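Local coordinates for selenium-binding protein (Sulfolobus tokodaii, PDB 2ECE), which is of unknown function, but belongs to the selenium-binding protein family of beta-propellers and may bind selenium, at residues A[274-286]-A[293-305]. Numbering follows the deposited sequence.
Sequences SLKDLSSSIWLWF and NAEKVIEIPAEPL
Lys296 lies across Trp283 on the face of an antiparallel hairpin that also carries Ser281 and Glu299. Lys296 CB sits over the centre of the six-membered ring of Trp283, 3.8 Å from the centroid, a CH-pi contact only 9° off the ring normal. With CG anti to the backbone N (chi1 -179°), the chain runs on past the indole: Lys296 CG passes near Ser281 CB and Ile282 O, and Lys296 CD comes within 3.5 Å of Ser281 CB. The bend at chi3 (62°) turns CE so that Lys296 NZ reaches Glu299 OE1 from above the carboxylate plane, a 2.6 Å salt bridge. The indole is fixed from its own strand as well, Trp283 NE1 donating to Ser281 OG at 2.9 Å. With an alanine in place of this indole, Lys296 CB would probably lose the ring face it rests on and Ser281 OG its donor. Next to this, the strand bulges: Val297 and Ile298 both face Ile282 in a classic beta bulge, Val297 N reaching Ile282 O at 2.9 Å, whereas Ile298 N makes only a weak bond to that oxygen. Past the bulge, Asn293 CB makes a CH-pi contact over one face of the Phe286 ring, offset toward its rim, 3.6 Å from the centroid, while Asn293 N and ND2 both donate to Phe286 O; Glu295 OE2 stands at the ring edge. At the far end, Asp277 OD2 and Glu299 OE2 are 4.2 Å apart, and one water donates to both, which probably eases the repulsion between the two carboxylates. The hairpin, strands 280-288 and 291-304, belongs to one antiparallel blade of the propeller. Strand 266-274 pairs with the other edge of 280-288; toward another blade, Ile282 touches Leu335 and Leu337 of strand 334-339, Ile298 Leu335, and Ile300 Leu337.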
loop_
_atom_site.group_PDB
_atom_site.type_symbol
_atom_site.label_atom_id
_atom_site.label_comp_id
_atom_site.label_asym_id
_atom_site.label_seq_id
_atom_site.Cartn_x
_atom_site.Cartn_y
_atom_site.Cartn_z
ATOM N N SER A 274 7.671 -0.779 -17.980
ATOM C CA SER A 274 8.482 -1.603 -18.862
ATOM C C SER A 274 9.512 -0.723 -19.545
ATOM O O SER A 274 9.183 0.354 -20.032
ATOM C CB SER A 274 7.607 -2.267 -19.927
ATOM O OG SER A 274 8.401 -2.706 -21.017
ATOM N N LEU A 275 10.759 -1.174 -19.582
ATOM C CA LEU A 275 11.806 -0.399 -20.230
ATOM C C LEU A 275 11.676 -0.460 -21.751
ATOM O O LEU A 275 12.356 0.278 -22.462
ATOM C CB LEU A 275 13.189 -0.908 -19.818
ATOM C CG LEU A 275 13.590 -0.739 -18.349
ATOM C CD1 LEU A 275 15.027 -1.178 -18.169
ATOM C CD2 LEU A 275 13.425 0.710 -17.927
ATOM N N LYS A 276 10.803 -1.336 -22.243
ATOM C CA LYS A 276 10.597 -1.483 -23.685
ATOM C C LYS A 276 9.548 -0.526 -24.244
ATOM O O LYS A 276 9.763 0.100 -25.287
ATOM C CB LYS A 276 10.178 -2.916 -24.026
ATOM C CG LYS A 276 9.877 -3.128 -25.509
ATOM C CD LYS A 276 9.066 -4.398 -25.759
ATOM C CE LYS A 276 8.755 -4.575 -27.247
ATOM N NZ LYS A 276 7.788 -5.687 -27.523
ATOM N N ASP A 277 8.411 -0.410 -23.562
ATOM C CA ASP A 277 7.345 0.457 -24.044
ATOM C C ASP A 277 6.586 1.232 -22.972
ATOM O O ASP A 277 5.492 1.734 -23.230
ATOM C CB ASP A 277 6.350 -0.356 -24.873
ATOM C CG ASP A 277 5.755 -1.514 -24.094
ATOM O OD1 ASP A 277 6.034 -1.619 -22.880
ATOM O OD2 ASP A 277 5.006 -2.317 -24.691
ATOM N N LEU A 278 7.152 1.324 -21.773
ATOM C CA LEU A 278 6.524 2.071 -20.681
ATOM C C LEU A 278 5.194 1.515 -20.176
ATOM O O LEU A 278 4.471 2.207 -19.461
ATOM C CB LEU A 278 6.299 3.531 -21.094
ATOM C CG LEU A 278 7.492 4.420 -21.441
ATOM C CD1 LEU A 278 6.989 5.720 -22.054
ATOM C CD2 LEU A 278 8.303 4.697 -20.190
ATOM N N SER A 279 4.858 0.282 -20.543
ATOM C CA SER A 279 3.605 -0.306 -20.089
ATOM C C SER A 279 3.718 -0.795 -18.648
ATOM O O SER A 279 4.819 -0.921 -18.106
ATOM C CB SER A 279 3.214 -1.487 -20.976
ATOM O OG SER A 279 4.131 -2.553 -20.824
ATOM N N SER A 280 2.568 -1.048 -18.033
ATOM C CA SER A 280 2.511 -1.576 -16.674
ATOM C C SER A 280 1.956 -2.979 -16.845
ATOM O O SER A 280 1.263 -3.266 -17.829
ATOM C CB SER A 280 1.566 -0.749 -15.788
ATOM O OG SER A 280 2.151 0.492 -15.418
ATOM N N SER A 281 2.268 -3.868 -15.911
ATOM C CA SER A 281 1.760 -5.222 -16.006
ATOM C C SER A 281 1.477 -5.788 -14.631
ATOM O O SER A 281 2.131 -5.425 -13.649
ATOM C CB SER A 281 2.750 -6.122 -16.757
ATOM O OG SER A 281 4.055 -6.040 -16.214
ATOM N N ILE A 282 0.471 -6.653 -14.565
ATOM C CA ILE A 282 0.102 -7.307 -13.321
ATOM C C ILE A 282 0.508 -8.760 -13.478
ATOM O O ILE A 282 0.245 -9.380 -14.511
ATOM C CB ILE A 282 -1.408 -7.223 -13.062
ATOM C CG1 ILE A 282 -1.830 -5.753 -12.956
ATOM C CG2 ILE A 282 -1.762 -7.987 -11.797
ATOM C CD1 ILE A 282 -1.021 -4.944 -11.943
ATOM N N TRP A 283 1.163 -9.298 -12.459
ATOM C CA TRP A 283 1.621 -10.671 -12.508
ATOM C C TRP A 283 0.986 -11.522 -11.427
ATOM O O TRP A 283 0.799 -11.073 -10.297
ATOM C CB TRP A 283 3.141 -10.715 -12.369
ATOM C CG TRP A 283 3.873 -10.116 -13.531
ATOM C CD1 TRP A 283 3.888 -8.802 -13.911
ATOM C CD2 TRP A 283 4.709 -10.812 -14.461
ATOM N NE1 TRP A 283 4.686 -8.639 -15.021
ATOM C CE2 TRP A 283 5.200 -9.857 -15.379
ATOM C CE3 TRP A 283 5.088 -12.152 -14.609
ATOM C CZ2 TRP A 283 6.056 -10.201 -16.434
ATOM C CZ3 TRP A 283 5.944 -12.495 -15.663
ATOM C CH2 TRP A 283 6.414 -11.522 -16.558
ATOM N N LEU A 284 0.654 -12.757 -11.794
ATOM C CA LEU A 284 0.058 -13.711 -10.870
ATOM C C LEU A 284 1.134 -14.698 -10.444
ATOM O O LEU A 284 1.694 -15.406 -11.281
ATOM C CB LEU A 284 -1.079 -14.478 -11.559
ATOM C CG LEU A 284 -1.743 -15.640 -10.808
ATOM C CD1 LEU A 284 -2.495 -15.103 -9.605
ATOM C CD2 LEU A 284 -2.704 -16.385 -11.741
ATOM N N TRP A 285 1.451 -14.727 -9.154
ATOM C CA TRP A 285 2.432 -15.682 -8.657
ATOM C C TRP A 285 1.599 -16.789 -8.023
ATOM O O TRP A 285 0.598 -16.510 -7.365
ATOM C CB TRP A 285 3.382 -15.040 -7.630
ATOM C CG TRP A 285 2.743 -14.133 -6.601
ATOM C CD1 TRP A 285 2.488 -12.792 -6.730
ATOM C CD2 TRP A 285 2.336 -14.490 -5.274
ATOM N NE1 TRP A 285 1.958 -12.295 -5.565
ATOM C CE2 TRP A 285 1.854 -13.313 -4.654
ATOM C CE3 TRP A 285 2.336 -15.688 -4.548
ATOM C CZ2 TRP A 285 1.374 -13.300 -3.338
ATOM C CZ3 TRP A 285 1.858 -15.676 -3.239
ATOM C CH2 TRP A 285 1.385 -14.485 -2.647
ATOM N N PHE A 286 2.000 -18.038 -8.235
ATOM C CA PHE A 286 1.252 -19.176 -7.708
ATOM C C PHE A 286 2.121 -20.421 -7.543
ATOM O O PHE A 286 3.123 -20.584 -8.245
ATOM C CB PHE A 286 0.078 -19.478 -8.647
ATOM C CG PHE A 286 0.495 -19.794 -10.062
ATOM C CD1 PHE A 286 0.623 -21.112 -10.486
ATOM C CD2 PHE A 286 0.780 -18.770 -10.965
ATOM C CE1 PHE A 286 1.028 -21.415 -11.788
ATOM C CE2 PHE A 286 1.188 -19.059 -12.270
ATOM C CZ PHE A 286 1.312 -20.387 -12.681
ATOM N N ASN A 293 5.507 -20.200 -9.292
ATOM C CA ASN A 293 5.452 -19.718 -10.671
ATOM C C ASN A 293 4.939 -18.289 -10.697
ATOM O O ASN A 293 4.389 -17.804 -9.714
ATOM C CB ASN A 293 4.511 -20.596 -11.495
ATOM C CG ASN A 293 4.767 -22.073 -11.290
ATOM O OD1 ASN A 293 5.544 -22.694 -12.019
ATOM N ND2 ASN A 293 4.123 -22.646 -10.276
ATOM N N ALA A 294 5.112 -17.626 -11.835
ATOM C CA ALA A 294 4.658 -16.253 -12.001
ATOM C C ALA A 294 4.391 -15.997 -13.480
ATOM O O ALA A 294 5.255 -16.241 -14.326
ATOM C CB ALA A 294 5.708 -15.285 -11.483
ATOM N N GLU A 295 3.192 -15.509 -13.782
ATOM C CA GLU A 295 2.793 -15.225 -15.154
ATOM C C GLU A 295 2.136 -13.858 -15.282
ATOM O O GLU A 295 1.416 -13.419 -14.384
ATOM C CB GLU A 295 1.815 -16.297 -15.641
ATOM C CG GLU A 295 2.475 -17.566 -16.150
ATOM C CD GLU A 295 1.495 -18.710 -16.279
ATOM O OE1 GLU A 295 0.300 -18.442 -16.541
ATOM O OE2 GLU A 295 1.923 -19.874 -16.127
ATOM N N LYS A 296 2.386 -13.190 -16.404
ATOM C CA LYS A 296 1.793 -11.883 -16.650
ATOM C C LYS A 296 0.340 -12.110 -17.048
ATOM O O LYS A 296 0.059 -12.843 -17.997
ATOM C CB LYS A 296 2.548 -11.153 -17.768
ATOM C CG LYS A 296 2.001 -9.766 -18.078
ATOM C CD LYS A 296 2.995 -8.919 -18.889
ATOM C CE LYS A 296 3.312 -9.519 -20.254
ATOM N NZ LYS A 296 4.212 -8.623 -21.045
ATOM N N VAL A 297 -0.586 -11.491 -16.323
ATOM C CA VAL A 297 -2.002 -11.671 -16.620
ATOM C C VAL A 297 -2.712 -10.409 -17.096
ATOM O O VAL A 297 -3.812 -10.480 -17.649
ATOM C CB VAL A 297 -2.750 -12.252 -15.399
ATOM C CG1 VAL A 297 -2.248 -13.664 -15.126
ATOM C CG2 VAL A 297 -2.534 -11.371 -14.176
ATOM N N ILE A 298 -2.089 -9.256 -16.877
ATOM C CA ILE A 298 -2.652 -7.979 -17.307
ATOM C C ILE A 298 -1.524 -7.072 -17.785
ATOM O O ILE A 298 -0.479 -6.980 -17.148
ATOM C CB ILE A 298 -3.372 -7.227 -16.162
ATOM C CG1 ILE A 298 -4.573 -8.021 -15.656
ATOM C CG2 ILE A 298 -3.840 -5.865 -16.660
ATOM C CD1 ILE A 298 -5.218 -7.408 -14.419
ATOM N N GLU A 299 -1.739 -6.402 -18.911
ATOM C CA GLU A 299 -0.743 -5.482 -19.436
ATOM C C GLU A 299 -1.486 -4.263 -19.940
ATOM O O GLU A 299 -2.427 -4.379 -20.727
ATOM C CB GLU A 299 0.062 -6.113 -20.578
ATOM C CG GLU A 299 1.234 -5.245 -21.044
ATOM C CD GLU A 299 2.044 -5.874 -22.168
ATOM O OE1 GLU A 299 2.413 -7.062 -22.054
ATOM O OE2 GLU A 299 2.323 -5.177 -23.164
ATOM N N ILE A 300 -1.075 -3.095 -19.463
ATOM C CA ILE A 300 -1.703 -1.848 -19.860
ATOM C C ILE A 300 -0.673 -0.992 -20.581
ATOM O O ILE A 300 0.379 -0.678 -20.029
ATOM C CB ILE A 300 -2.244 -1.084 -18.630
ATOM C CG1 ILE A 300 -3.278 -1.951 -17.902
ATOM C CG2 ILE A 300 -2.866 0.239 -19.068
ATOM C CD1 ILE A 300 -3.777 -1.358 -16.606
ATOM N N PRO A 301 -0.959 -0.617 -21.840
ATOM C CA PRO A 301 -0.040 0.207 -22.631
ATOM C C PRO A 301 -0.098 1.697 -22.301
ATOM O O PRO A 301 -1.078 2.192 -21.733
ATOM C CB PRO A 301 -0.484 -0.079 -24.062
ATOM C CG PRO A 301 -1.971 -0.182 -23.905
ATOM C CD PRO A 301 -2.096 -1.067 -22.666
ATOM N N ALA A 302 0.967 2.407 -22.655
ATOM C CA ALA A 302 1.032 3.841 -22.427
ATOM C C ALA A 302 0.108 4.516 -23.445
ATOM O O ALA A 302 -0.192 3.938 -24.492
ATOM C CB ALA A 302 2.465 4.333 -22.602
ATOM N N GLU A 303 -0.348 5.726 -23.133
ATOM C CA GLU A 303 -1.231 6.462 -24.035
ATOM C C GLU A 303 -0.498 7.619 -24.707
ATOM O O GLU A 303 -0.046 8.549 -24.042
ATOM C CB GLU A 303 -2.439 7.024 -23.279
ATOM C CG GLU A 303 -3.539 6.020 -22.967
ATOM C CD GLU A 303 -4.340 5.614 -24.193
ATOM O OE1 GLU A 303 -4.139 6.222 -25.267
ATOM O OE2 GLU A 303 -5.178 4.693 -24.080
ATOM N N PRO A 304 -0.355 7.566 -26.040
ATOM C CA PRO A 304 0.335 8.663 -26.728
ATOM C C PRO A 304 -0.352 10.014 -26.482
ATOM O O PRO A 304 -1.582 10.107 -26.442
ATOM C CB PRO A 304 0.317 8.223 -28.200
ATOM C CG PRO A 304 -0.774 7.152 -28.262
ATOM C CD PRO A 304 -0.607 6.441 -26.954
ATOM N N LEU A 305 0.459 11.051 -26.295
ATOM C CA LEU A 305 -0.027 12.403 -26.031
ATOM C C LEU A 305 1.140 13.326 -26.373
ATOM O O LEU A 305 2.257 13.091 -25.912
ATOM C CB LEU A 305 -0.361 12.550 -24.543
ATOM C CG LEU A 305 -1.676 13.164 -24.051
ATOM C CD1 LEU A 305 -1.395 13.899 -22.740
ATOM C CD2 LEU A 305 -2.253 14.122 -25.074
HETATM O O HOH W 1 3.018 0.817 -23.808
HETATM O O HOH W 2 2.277 -2.493 -24.118
#